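Actinorhodin polyketide putative beta-ketoacyl synthase 2 (PDB 1TQY) probably acts as the chain length factor that pairs with a ketosynthase to build the polyketide backbone of the antibiotic actinorhodin. Local coordinates at residues 70-75 against 149-154; 125-128 against 134-137; 165-168 against 173-176; 395-398 against 402-405. All blocks are in the same frame, centred on the assembly; numbering follows the deposited sequence.

Interaction 1 (70-75 against 149-154)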
loop_
_atom_site.group_PDB
_atom_site.type_symbol
_atom_site.label_atom_id
_atom_site.label_comp_id
_atom_site.label_asym_id
_atom_site.label_seq_id
_atom_site.Cartn_x
_atom_site.Cartn_y
_atom_site.Cartn_z
ATOM N N GLY B 70 -15.101 -22.668 5.011
ATOM C CA GLY B 70 -14.021 -23.582 5.345
ATOM C C GLY B 70 -12.847 -23.569 4.377
ATOM O O GLY B 70 -11.722 -23.905 4.738
ATOM N N ARG B 71 -13.107 -23.180 3.138
ATOM C CA ARG B 71 -12.063 -23.139 2.130
ATOM C C ARG B 71 -11.022 -22.046 2.392
ATOM O O ARG B 71 -9.826 -22.242 2.168
ATOM C CB ARG B 71 -12.704 -22.911 0.770
ATOM C CG ARG B 71 -11.777 -23.064 -0.401
ATOM C CD ARG B 71 -12.581 -22.888 -1.660
ATOM N NE ARG B 71 -13.203 -21.566 -1.697
ATOM C CZ ARG B 71 -12.523 -20.430 -1.819
ATOM N NH1 ARG B 71 -11.198 -20.465 -1.916
ATOM N NH2 ARG B 71 -13.163 -19.266 -1.853
ATOM N N LEU B 72 -11.490 -20.898 2.874
ATOM C CA LEU B 72 -10.617 -19.759 3.144
ATOM C C LEU B 72 -9.904 -19.775 4.504
ATOM O O LEU B 72 -8.927 -19.056 4.691
ATOM C CB LEU B 72 -11.412 -18.457 2.990
ATOM C CG LEU B 72 -11.905 -18.119 1.579
ATOM C CD1 LEU B 72 -12.785 -16.883 1.615
ATOM C CD2 LEU B 72 -10.704 -17.874 0.665
ATOM N N LEU B 73 -10.376 -20.594 5.442
ATOM C CA LEU B 73 -9.770 -20.666 6.770
ATOM C C LEU B 73 -8.277 -21.003 6.778
ATOM O O LEU B 73 -7.491 -20.354 7.478
ATOM C CB LEU B 73 -10.518 -21.678 7.636
ATOM C CG LEU B 73 -11.958 -21.322 7.976
ATOM C CD1 LEU B 73 -12.605 -22.504 8.700
ATOM C CD2 LEU B 73 -12.010 -20.073 8.856
ATOM N N PRO B 74 -7.864 -22.020 6.004
ATOM C CA PRO B 74 -6.458 -22.443 5.928
ATOM C C PRO B 74 -5.496 -21.383 5.397
ATOM O O PRO B 74 -4.320 -21.361 5.754
ATOM C CB PRO B 74 -6.492 -23.637 4.968
ATOM C CG PRO B 74 -7.924 -24.059 4.931
ATOM C CD PRO B 74 -8.698 -22.792 5.070
ATOM N N GLN B 75 -5.999 -20.512 4.528
ATOM C CA GLN B 75 -5.168 -19.496 3.886
ATOM C C GLN B 75 -5.330 -18.065 4.383
ATOM O O GLN B 75 -4.724 -17.145 3.831
ATOM C CB GLN B 75 -5.423 -19.516 2.372
ATOM C CG GLN B 75 -6.868 -19.181 1.981
ATOM C CD GLN B 75 -7.081 -19.093 0.480
ATOM O OE1 GLN B 75 -7.157 -20.107 -0.210
ATOM N NE2 GLN B 75 -7.178 -17.875 -0.030
ATOM N N THR B 149 -7.270 -6.743 0.042
ATOM C CA THR B 149 -7.920 -6.192 -1.139
ATOM C C THR B 149 -8.187 -7.350 -2.107
ATOM O O THR B 149 -9.304 -7.517 -2.601
ATOM C CB THR B 149 -7.051 -5.112 -1.816
ATOM O OG1 THR B 149 -7.056 -3.926 -1.009
ATOM C CG2 THR B 149 -7.594 -4.768 -3.188
ATOM N N GLY B 150 -7.163 -8.161 -2.341
ATOM C CA GLY B 150 -7.306 -9.298 -3.229
ATOM C C GLY B 150 -8.344 -10.321 -2.793
ATOM O O GLY B 150 -9.050 -10.877 -3.634
ATOM N N GLN B 151 -8.440 -10.587 -1.493
ATOM C CA GLN B 151 -9.411 -11.562 -0.998
ATOM C C GLN B 151 -10.825 -11.010 -1.075
ATOM O O GLN B 151 -11.764 -11.732 -1.410
ATOM C CB GLN B 151 -9.095 -11.978 0.447
ATOM C CG GLN B 151 -7.837 -12.834 0.620
ATOM C CD GLN B 151 -7.993 -14.271 0.116
ATOM O OE1 GLN B 151 -7.142 -15.125 0.379
ATOM N NE2 GLN B 151 -9.076 -14.541 -0.608
ATOM N N ILE B 152 -10.996 -9.729 -0.759
ATOM C CA ILE B 152 -12.328 -9.137 -0.837
ATOM C C ILE B 152 -12.753 -9.128 -2.315
ATOM O O ILE B 152 -13.892 -9.474 -2.652
ATOM C CB ILE B 152 -12.323 -7.709 -0.240
ATOM C CG1 ILE B 152 -12.138 -7.807 1.286
ATOM C CG2 ILE B 152 -13.606 -6.989 -0.576
ATOM C CD1 ILE B 152 -11.972 -6.471 1.991
ATOM N N SER B 153 -11.818 -8.767 -3.189
ATOM C CA SER B 153 -12.054 -8.716 -4.638
ATOM C C SER B 153 -12.560 -10.052 -5.192
ATOM O O SER B 153 -13.587 -10.114 -5.871
ATOM C CB SER B 153 -10.752 -8.327 -5.351
ATOM O OG SER B 153 -10.769 -8.713 -6.715
ATOM N N ILE B 154 -11.816 -11.112 -4.901
ATOM C CA ILE B 154 -12.144 -12.458 -5.355
ATOM C C ILE B 154 -13.467 -12.974 -4.801
ATOM O O ILE B 154 -14.258 -13.583 -5.522
ATOM C CB ILE B 154 -11.036 -13.446 -4.944
ATOM C CG1 ILE B 154 -9.737 -13.077 -5.653
ATOM C CG2 ILE B 154 -11.441 -14.880 -5.282
ATOM C CD1 ILE B 154 -8.574 -13.904 -5.221
HETATM O O HOH W 1 -4.983 -14.595 2.616
HETATM O O HOH W 2 -8.706 -16.949 -1.930
#
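Gln-75, in the loop before helix 78-93, reaches across to Gln-151 on helix 147-156, and the two amides, joined directly and through two waters, tie this loop to the thiolase-like core. The direct bond runs from Gln-75 NE2 to Gln-151 OE1 at 2.8 Å. The bond is bent, with an N-H...O angle of 137°, but the donor lies in the carbonyl plane on a lone pair of OE1, and OE1 lies in the plane of the donating amide. The two amide planes themselves are 52° apart. Gln-75 CG is wedged between its own N and C (chi1 62°), and the extended chain beyond it carries the amide to the helix; Gln-151 folds at chi2 to present its own.

Van der Waals contact is slight: the methyl CD2 of Leu-72 rests 3.9 Å from Gln-151 NE2, while Leu-84 of helix 78-93 touches both of these residues and Phe-141 both glutamines. The partner protein of the heterodimer packs against Gln-151 too.

Water completes the polar set. One molecule donates both to Gln-75 O and to Gln-151 OE1, so OE1 accepts twice. A second accepts from both amide nitrogens, 2.6 Å from Gln-75 NE2 and 2.8 Å from Gln-151 NE2.

Interaction 2 (125-128 against 134-137); sequences RKLW and SVSV
In the helix-loop-helix connection from helix 117-129 to helix 139-142, Lys-126 and Leu-127, near the C-terminal end of the first helix, pack against Ser-134 and Val-135 of the returning loop. Lys-126 lies along this loop. Its chain bends at chi3 (-53°), which lays CE 3.3 Å from Ser-134 O and brings NZ to the same oxygen at 3.3 Å, a weak hydrogen bond. The stronger partner of NZ is Glu-123, one turn back on the helix, in a salt bridge; the other carboxylate oxygen of Glu-123 accepts from Ser-136 N, so this one acid holds both the lysine and the loop backbone.

Closer to the helix axis, Ser-134 OG is tucked against the base of the lysine, 3.2 Å from Lys-126 CB. Its hydrogen bond goes to Gly-131 O, within the connecting turn. Beside it the contact becomes apolar: Val-135 CG2 meets Leu-127 CG at 4.1 Å, their side chains running at a slant to each other, and the partner protein also packs on Val-135.

At the far end Ser-136 holds OG anti to its own backbone N (chi1 170°), and OG bonds to the N of Tyr-138, two residues on: an ST turn leading into a helix.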
loop_
_atom_site.group_PDB
_atom_site.type_symbol
_atom_site.label_atom_id
_atom_site.label_comp_id
_atom_site.label_asym_id
_atom_site.label_seq_id
_atom_site.Cartn_x
_atom_site.Cartn_y
_atom_site.Cartn_z
ATOM N N ARG B 125 8.667 -19.482 12.019
ATOM C CA ARG B 125 9.055 -20.470 13.023
ATOM C C ARG B 125 9.248 -21.862 12.415
ATOM O O ARG B 125 10.215 -22.534 12.732
ATOM C CB ARG B 125 8.017 -20.517 14.149
ATOM C CG ARG B 125 8.559 -21.120 15.434
ATOM C CD ARG B 125 7.502 -21.149 16.531
ATOM N NE ARG B 125 7.231 -22.522 16.931
ATOM C CZ ARG B 125 8.133 -23.326 17.487
ATOM N NH1 ARG B 125 9.362 -22.887 17.720
ATOM N NH2 ARG B 125 7.818 -24.584 17.773
ATOM N N LYS B 126 8.335 -22.271 11.538
ATOM C CA LYS B 126 8.425 -23.572 10.902
ATOM C C LYS B 126 9.672 -23.692 10.037
ATOM O O LYS B 126 10.300 -24.752 9.982
ATOM C CB LYS B 126 7.192 -23.836 10.045
ATOM C CG LYS B 126 5.903 -23.936 10.845
ATOM C CD LYS B 126 4.760 -24.486 10.019
ATOM C CE LYS B 126 4.549 -23.722 8.734
ATOM N NZ LYS B 126 3.221 -24.047 8.125
ATOM N N LEU B 127 10.023 -22.594 9.369
ATOM C CA LEU B 127 11.185 -22.531 8.479
ATOM C C LEU B 127 12.482 -22.791 9.201
ATOM O O LEU B 127 13.337 -23.527 8.709
ATOM C CB LEU B 127 11.290 -21.149 7.824
ATOM C CG LEU B 127 12.017 -21.012 6.479
ATOM C CD1 LEU B 127 12.404 -19.543 6.305
ATOM C CD2 LEU B 127 13.251 -21.881 6.377
ATOM N N TRP B 128 12.646 -22.163 10.360
ATOM C CA TRP B 128 13.880 -22.328 11.123
ATOM C C TRP B 128 13.826 -23.440 12.135
ATOM O O TRP B 128 14.855 -23.851 12.659
ATOM C CB TRP B 128 14.233 -21.028 11.832
ATOM C CG TRP B 128 14.471 -19.930 10.869
ATOM C CD1 TRP B 128 13.559 -19.014 10.426
ATOM C CD2 TRP B 128 15.681 -19.662 10.162
ATOM N NE1 TRP B 128 14.125 -18.199 9.481
ATOM C CE2 TRP B 128 15.429 -18.582 9.292
ATOM C CE3 TRP B 128 16.954 -20.249 10.160
ATOM C CZ2 TRP B 128 16.403 -18.050 8.450
ATOM C CZ3 TRP B 128 17.924 -19.723 9.319
ATOM C CH2 TRP B 128 17.640 -18.641 8.467
ATOM N N SER B 134 8.516 -27.160 5.165
ATOM C CA SER B 134 7.338 -27.092 6.022
ATOM C C SER B 134 6.490 -25.840 5.788
ATOM O O SER B 134 5.356 -25.759 6.271
ATOM C CB SER B 134 7.757 -27.130 7.491
ATOM O OG SER B 134 8.361 -25.901 7.858
ATOM N N VAL B 135 7.035 -24.869 5.058
ATOM C CA VAL B 135 6.315 -23.624 4.797
ATOM C C VAL B 135 5.043 -23.821 3.989
ATOM O O VAL B 135 5.025 -24.512 2.970
ATOM C CB VAL B 135 7.216 -22.573 4.091
ATOM C CG1 VAL B 135 6.382 -21.363 3.656
ATOM C CG2 VAL B 135 8.307 -22.116 5.040
ATOM N N SER B 136 3.972 -23.205 4.477
ATOM C CA SER B 136 2.651 -23.273 3.859
ATOM C C SER B 136 2.597 -22.800 2.415
ATOM O O SER B 136 3.336 -21.900 2.007
ATOM C CB SER B 136 1.661 -22.457 4.682
ATOM O OG SER B 136 0.441 -22.323 3.982
ATOM N N VAL B 137 1.702 -23.394 1.641
ATOM C CA VAL B 137 1.562 -22.996 0.255
ATOM C C VAL B 137 0.812 -21.658 0.186
ATOM O O VAL B 137 0.702 -21.061 -0.884
ATOM C CB VAL B 137 0.803 -24.084 -0.576
ATOM C CG1 VAL B 137 1.667 -25.336 -0.706
ATOM C CG2 VAL B 137 -0.523 -24.430 0.096
#

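Interaction 3 (165-168 against 173-176); sequences LVAE and LDAL
Leu-165 sends its side chain from the end of strand 163-166 onto the backbone of helix 171-185, meeting Asp-174 and Ala-175. From CB, which points at the helix, the chain passes to CG, set beside the backbone N (chi1 -55°), and on to CD1, fully extended at chi2 180°. CB and CG serve as the arm; the methyl CD1 makes the contact, 3.9 Å from Ala-175 CA and equally 3.9 Å from Asp-174 O, with Asp-174 CB slightly farther at 4.3 Å. A single methyl thus presses on main-chain atoms of the helix.

Two residues along, Ala-167 CB lies 3.9 Å from Asp-174 OD1, a plain van der Waals contact. The other carboxylate oxygen, OD2, is hydrogen-bonded to the hydroxyls of Ser-267 and Ser-404, which ties it to strands 260-269 and 402-410.

Across the strand, Leu-165 and Val-166 pair antiparallel with a strand of the partner protein, so the sheet continues through the heterodimer interface. Beyond Ala-167 the chain turns sharply at Glu-168, whose phi is positive (43°), before entering helix 171-185. This strand-turn-helix corresponds to the nucleophile elbow of the thiolase fold, the turn at which catalytically active ketosynthases carry their cysteine; this chain has none there.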
loop_
_atom_site.group_PDB
_atom_site.type_symbol
_atom_site.label_atom_id
_atom_site.label_comp_id
_atom_site.label_asym_id
_atom_site.label_seq_id
_atom_site.Cartn_x
_atom_site.Cartn_y
_atom_site.Cartn_z
ATOM N N LEU B 165 -2.919 0.317 0.485
ATOM C CA LEU B 165 -2.010 1.361 0.916
ATOM C C LEU B 165 -1.485 1.041 2.301
ATOM O O LEU B 165 -2.125 0.311 3.051
ATOM C CB LEU B 165 -2.767 2.695 0.973
ATOM C CG LEU B 165 -3.498 3.152 -0.287
ATOM C CD1 LEU B 165 -4.190 4.491 -0.042
ATOM C CD2 LEU B 165 -2.507 3.277 -1.424
ATOM N N VAL B 166 -0.307 1.565 2.622
ATOM C CA VAL B 166 0.278 1.383 3.942
ATOM C C VAL B 166 0.786 2.747 4.420
ATOM O O VAL B 166 1.613 3.373 3.758
ATOM C CB VAL B 166 1.474 0.382 3.940
ATOM C CG1 VAL B 166 2.013 0.239 5.366
ATOM C CG2 VAL B 166 1.036 -0.990 3.417
ATOM N N ALA B 167 0.275 3.197 5.565
ATOM C CA ALA B 167 0.647 4.482 6.171
ATOM C C ALA B 167 0.253 4.432 7.647
ATOM O O ALA B 167 -0.373 5.352 8.180
ATOM C CB ALA B 167 -0.088 5.630 5.469
ATOM N N GLU B 168 0.637 3.337 8.296
ATOM C CA GLU B 168 0.310 3.084 9.695
ATOM C C GLU B 168 -1.153 3.454 9.958
ATOM O O GLU B 168 -2.014 3.127 9.132
ATOM C CB GLU B 168 1.271 3.830 10.611
ATOM C CG GLU B 168 1.521 3.082 11.911
ATOM C CD GLU B 168 0.915 3.802 13.098
ATOM O OE1 GLU B 168 0.871 3.206 14.190
ATOM O OE2 GLU B 168 0.486 4.968 12.929
ATOM N N LEU B 173 -7.727 6.163 6.621
ATOM C CA LEU B 173 -8.405 7.356 6.117
ATOM C C LEU B 173 -7.953 7.595 4.687
ATOM O O LEU B 173 -8.761 7.911 3.824
ATOM C CB LEU B 173 -8.072 8.573 6.997
ATOM C CG LEU B 173 -9.266 9.283 7.640
ATOM C CD1 LEU B 173 -10.093 8.264 8.389
ATOM C CD2 LEU B 173 -8.797 10.401 8.586
ATOM N N ASP B 174 -6.656 7.425 4.439
ATOM C CA ASP B 174 -6.110 7.599 3.103
ATOM C C ASP B 174 -6.788 6.652 2.115
ATOM O O ASP B 174 -7.041 7.028 0.973
ATOM C CB ASP B 174 -4.602 7.356 3.110
ATOM C CG ASP B 174 -3.825 8.489 3.769
ATOM O OD1 ASP B 174 -2.618 8.299 4.055
ATOM O OD2 ASP B 174 -4.411 9.572 3.993
ATOM N N ALA B 175 -7.078 5.428 2.560
ATOM C CA ALA B 175 -7.724 4.432 1.705
ATOM C C ALA B 175 -9.095 4.952 1.271
ATOM O O ALA B 175 -9.460 4.876 0.096
ATOM C CB ALA B 175 -7.871 3.099 2.460
ATOM N N LEU B 176 -9.841 5.472 2.240
ATOM C CA LEU B 176 -11.171 6.024 2.015
ATOM C C LEU B 176 -11.107 7.192 1.040
ATOM O O LEU B 176 -11.964 7.343 0.167
ATOM C CB LEU B 176 -11.771 6.480 3.343
ATOM C CG LEU B 176 -12.788 5.565 4.023
ATOM C CD1 LEU B 176 -12.545 4.110 3.662
ATOM C CD2 LEU B 176 -12.711 5.776 5.531
#

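Interaction 4 (395-398 against 402-405)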
loop_
_atom_site.group_PDB
_atom_site.type_symbol
_atom_site.label_atom_id
_atom_site.label_comp_id
_atom_site.label_asym_id
_atom_site.label_seq_id
_atom_site.Cartn_x
_atom_site.Cartn_y
_atom_site.Cartn_z
ATOM N N LEU B 395 -9.887 12.828 11.994
ATOM C CA LEU B 395 -8.434 12.965 11.886
ATOM C C LEU B 395 -7.689 11.676 12.206
ATOM O O LEU B 395 -8.107 10.908 13.069
ATOM C CB LEU B 395 -7.960 14.040 12.861
ATOM C CG LEU B 395 -8.614 15.405 12.685
ATOM C CD1 LEU B 395 -8.054 16.388 13.694
ATOM C CD2 LEU B 395 -8.361 15.879 11.266
ATOM N N ALA B 396 -6.569 11.451 11.535
ATOM C CA ALA B 396 -5.778 10.261 11.812
ATOM C C ALA B 396 -4.330 10.566 11.510
ATOM O O ALA B 396 -4.037 11.287 10.565
ATOM C CB ALA B 396 -6.244 9.091 10.947
ATOM N N ARG B 397 -3.414 10.064 12.330
ATOM C CA ARG B 397 -2.006 10.290 12.041
ATOM C C ARG B 397 -1.316 8.958 12.026
ATOM O O ARG B 397 -1.757 8.011 12.665
ATOM C CB ARG B 397 -1.328 11.164 13.091
ATOM C CG ARG B 397 -1.965 12.506 13.280
ATOM C CD ARG B 397 -2.296 12.688 14.742
ATOM N NE ARG B 397 -1.284 13.481 15.405
ATOM C CZ ARG B 397 -1.223 13.702 16.714
ATOM N NH1 ARG B 397 -2.116 13.184 17.552
ATOM N NH2 ARG B 397 -0.260 14.478 17.169
ATOM N N GLY B 398 -0.229 8.893 11.278
ATOM C CA GLY B 398 0.529 7.667 11.213
ATOM C C GLY B 398 1.933 7.958 11.682
ATOM O O GLY B 398 2.466 9.042 11.449
ATOM N N PHE B 402 2.678 10.945 9.164
ATOM C CA PHE B 402 1.529 10.899 8.262
ATOM C C PHE B 402 0.281 11.550 8.860
ATOM O O PHE B 402 -0.125 11.229 9.980
ATOM C CB PHE B 402 1.198 9.448 7.886
ATOM C CG PHE B 402 2.313 8.721 7.186
ATOM C CD1 PHE B 402 3.283 8.037 7.910
ATOM C CD2 PHE B 402 2.342 8.653 5.797
ATOM C CE1 PHE B 402 4.269 7.288 7.253
ATOM C CE2 PHE B 402 3.320 7.909 5.129
ATOM C CZ PHE B 402 4.282 7.223 5.858
ATOM N N ASN B 403 -0.316 12.463 8.100
ATOM C CA ASN B 403 -1.521 13.171 8.513
ATOM C C ASN B 403 -2.650 12.904 7.548
ATOM O O ASN B 403 -2.439 12.855 6.339
ATOM C CB ASN B 403 -1.278 14.678 8.547
ATOM C CG ASN B 403 -0.232 15.061 9.540
ATOM O OD1 ASN B 403 -0.366 14.786 10.724
ATOM N ND2 ASN B 403 0.830 15.687 9.065
ATOM N N SER B 404 -3.853 12.753 8.083
ATOM C CA SER B 404 -4.997 12.494 7.240
ATOM C C SER B 404 -6.256 13.082 7.855
ATOM O O SER B 404 -6.528 12.910 9.047
ATOM C CB SER B 404 -5.147 10.985 7.044
ATOM O OG SER B 404 -6.148 10.698 6.100
ATOM N N ALA B 405 -7.018 13.789 7.032
ATOM C CA ALA B 405 -8.246 14.415 7.484
ATOM C C ALA B 405 -9.382 14.113 6.516
ATOM O O ALA B 405 -9.171 14.014 5.307
ATOM C CB ALA B 405 -8.046 15.913 7.612
#
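Phe-402 O is approached by three groups of the neighbouring strand. Gly-398 N donates to it at 2.7 Å, the shortest bond of the contact and fairly straight (155°), though the donor is tilted 26° from the carbonyl plane. Arg-397 adds a CA-H...O contact at 2.9 Å from CA, and its CB stands 3.3 Å from the same oxygen. The reciprocal bond, Phe-402 N to Gly-398 O, closes this hydrogen-bonded pair at 3.0 Å. Two residues along each strand, beyond the non-hydrogen-bonded pair Arg-397 and Asn-403, Ala-396 and Ser-404 form the second such pair, with Ala-396 N to Ser-404 O and Ser-404 N to Ala-396 O both 2.9 Å.

Side chains alternate between the two faces. On one, Leu-395 CD2 touches Ala-405 CB at 3.7 Å, and Arg-397 CG passes Asn-403 OD1 at 3.8 Å. The guanidinium and amide, nearly parallel in plane at 17°, turn to other partners: Arg-397 NH2 to Leu-312 O, and Asn-403 ND2 to Asp-270 and Thr-268. Helices 281-292 and 310-324 cover this face, while the other, carrying Ala-396, Ser-404 and Phe-402, has Leu-173 of helix 171-185 against the first two. Gly-398 O lies at the edge of the phenyl ring, in its plane, and the ring meets Phe-269 edge-to-face.

Only three residues link the strands, which run antiparallel as a tight beta hairpin, helices packed on both faces, as in the layered alpha-beta architecture of the thiolase fold.

In the fold
Interactions 3 and 4 lie in the buried middle of the chain, their centres about 9 Å apart, and they touch: Asp-174 of interaction 3 reaches Ser-404 of interaction 4, and Leu-173 packs on Ala-396, so helix 171-185 joins elbow and hairpin. Their chemistry differs, since interaction 4 is mostly backbone hydrogen bonding and interaction 3 a methyl against a helix. Interactions 1 and 2 belong to the periphery. Interaction 2, the farthest from the chain's centre and partly exposed, falls inside the loop closed by interaction 1 and relies on a lysine, a serine and a small apolar pair; interaction 1 is buried yet bridged by water. Helix 147-156 of interaction 1 precedes strand 163-166 of interaction 3.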